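Local coordinates for regulator of nonsense transcripts 2 (Homo sapiens, PDB 4CEK), which acts as a factor in nonsense-mediated mRNA decay, this chain being built round the second of its three MIF4G domains, at residues A[240-245]-A[275-280]. Sequence-based numbering, arbitrary orientation.
Sequences MLLSDF and SVLLEQ
Leu-242 reaches from near the end of helix 231-243 to the flank of helix 268-287, and its methyl CD1 does all the touching. CD1 comes nearest to a backbone atom, the carbonyl oxygen of Leu-277, at 3.6 Å, and lies 4.2 Å from CD2 of the Leu-277 side chain. The third neighbour is Gln-280, whose amide oxygen OE1 stands 4.3 Å from the same methyl. The bond from CA to CB of Leu-242 already points at the opposing helix, and with CG anti to the carbonyl carbon (chi1 -61°) the branch runs on in that direction. Leu-277 meets it differently: its side chain leaves the helix obliquely to the line of approach, presenting one methyl to the leucine. The backbones stay well separated, the closest CA atoms being those of Leu-242 and Gln-280 at 8.2 Å, and no hydrogen bond links the two segments. In this all-helical MIF4G domain the contact joins two helices that run in broadly the same direction, with helix 247-266 between them in the chain. Leu-241, one residue back, turns to another side and touches His-249 and Ala-253 of that intervening helix. Branched and apolar, Leu-242 suits a buried place where it also touches Met-281. Gln-280 sits at the partly exposed margin, a place that suits a polar side chain, and it is the amide oxygen that comes nearest to the leucine methyl. Beyond the helix end Phe-245 also points toward helix 268-287, but its ring passes the segment 275-280 and packs on Met-281 and Lys-284 instead; the carbonyl oxygen of Leu-241 lies at the ring's edge, in its plane, where the weakly positive ring hydrogens are.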
# COMPACT_ATOMS: atom_id res chain seq x y z
N MET A 240 8.52 13.48 -5.63
CA MET A 240 8.98 12.98 -6.94
C MET A 240 7.97 13.18 -8.06
O MET A 240 8.32 13.43 -9.21
CB MET A 240 9.34 11.49 -6.90
CG MET A 240 10.66 11.21 -6.19
SD MET A 240 12.01 12.35 -6.63
CE MET A 240 12.30 11.83 -8.34
N LEU A 241 6.70 12.99 -7.72
CA LEU A 241 5.64 13.15 -8.69
C LEU A 241 5.49 14.67 -9.03
O LEU A 241 5.20 14.99 -10.14
CB LEU A 241 4.35 12.58 -8.12
CG LEU A 241 4.23 11.05 -7.97
CD1 LEU A 241 2.95 10.69 -7.28
CD2 LEU A 241 4.31 10.32 -9.32
N LEU A 242 5.69 15.59 -8.08
CA LEU A 242 5.59 17.00 -8.38
C LEU A 242 6.77 17.58 -9.19
O LEU A 242 6.69 18.71 -9.64
CB LEU A 242 5.42 17.84 -7.12
CG LEU A 242 4.19 17.58 -6.26
CD1 LEU A 242 3.89 18.81 -5.42
CD2 LEU A 242 2.97 17.21 -7.07
N SER A 243 7.84 16.82 -9.39
CA SER A 243 9.01 17.35 -10.10
C SER A 243 8.82 17.27 -11.60
O SER A 243 9.30 18.12 -12.32
CB SER A 243 10.27 16.60 -9.69
OG SER A 243 10.55 16.81 -8.32
N ASP A 244 8.15 16.22 -12.06
CA ASP A 244 7.75 16.12 -13.46
C ASP A 244 6.22 15.95 -13.45
O ASP A 244 5.68 14.84 -13.56
CB ASP A 244 8.47 14.97 -14.16
CG ASP A 244 7.98 14.74 -15.60
OD1 ASP A 244 7.67 15.73 -16.31
OD2 ASP A 244 7.89 13.56 -16.01
N PHE A 245 5.53 17.08 -13.34
CA PHE A 245 4.09 17.11 -13.13
C PHE A 245 3.30 16.97 -14.44
O PHE A 245 2.70 17.91 -14.93
CB PHE A 245 3.74 18.42 -12.40
CG PHE A 245 2.53 18.32 -11.52
CD1 PHE A 245 2.38 17.27 -10.62
CD2 PHE A 245 1.56 19.31 -11.56
CE1 PHE A 245 1.28 17.20 -9.79
CE2 PHE A 245 0.46 19.25 -10.72
CZ PHE A 245 0.32 18.20 -9.84
N SER A 275 1.20 20.54 3.51
CA SER A 275 0.62 21.82 3.16
C SER A 275 1.42 22.59 2.16
O SER A 275 0.88 23.13 1.20
CB SER A 275 0.51 22.67 4.41
OG SER A 275 0.06 23.93 4.01
N VAL A 276 2.74 22.62 2.34
CA VAL A 276 3.59 23.26 1.35
C VAL A 276 3.38 22.59 0.00
O VAL A 276 3.22 23.27 -1.02
CB VAL A 276 5.09 23.24 1.74
CG1 VAL A 276 5.93 23.75 0.58
CG2 VAL A 276 5.33 24.11 2.95
N LEU A 277 3.37 21.26 -0.01
CA LEU A 277 3.31 20.52 -1.27
C LEU A 277 1.93 20.65 -1.92
O LEU A 277 1.81 20.66 -3.15
CB LEU A 277 3.69 19.02 -1.07
CG LEU A 277 5.17 18.69 -0.74
CD1 LEU A 277 5.42 17.21 -0.42
CD2 LEU A 277 6.14 19.14 -1.83
N LEU A 278 0.88 20.71 -1.09
CA LEU A 278 -0.50 20.92 -1.58
C LEU A 278 -0.62 22.26 -2.29
O LEU A 278 -1.21 22.33 -3.38
CB LEU A 278 -1.52 20.86 -0.44
CG LEU A 278 -1.78 19.49 0.14
CD1 LEU A 278 -2.68 19.60 1.40
CD2 LEU A 278 -2.35 18.57 -0.91
N GLU A 279 -0.02 23.29 -1.69
CA GLU A 279 0.02 24.64 -2.28
C GLU A 279 0.88 24.68 -3.52
O GLU A 279 0.55 25.41 -4.45
CB GLU A 279 0.48 25.72 -1.29
CG GLU A 279 -0.39 25.88 -0.05
CD GLU A 279 -1.83 26.37 -0.33
OE1 GLU A 279 -2.03 27.25 -1.20
OE2 GLU A 279 -2.76 25.88 0.36
N GLN A 280 1.97 23.91 -3.58
CA GLN A 280 2.73 23.86 -4.84
C GLN A 280 1.97 23.22 -5.99
O GLN A 280 2.18 23.56 -7.16
CB GLN A 280 4.04 23.10 -4.70
CG GLN A 280 5.09 23.78 -3.84
CD GLN A 280 6.31 22.89 -3.65
OE1 GLN A 280 6.57 21.99 -4.46
NE2 GLN A 280 7.07 23.14 -2.58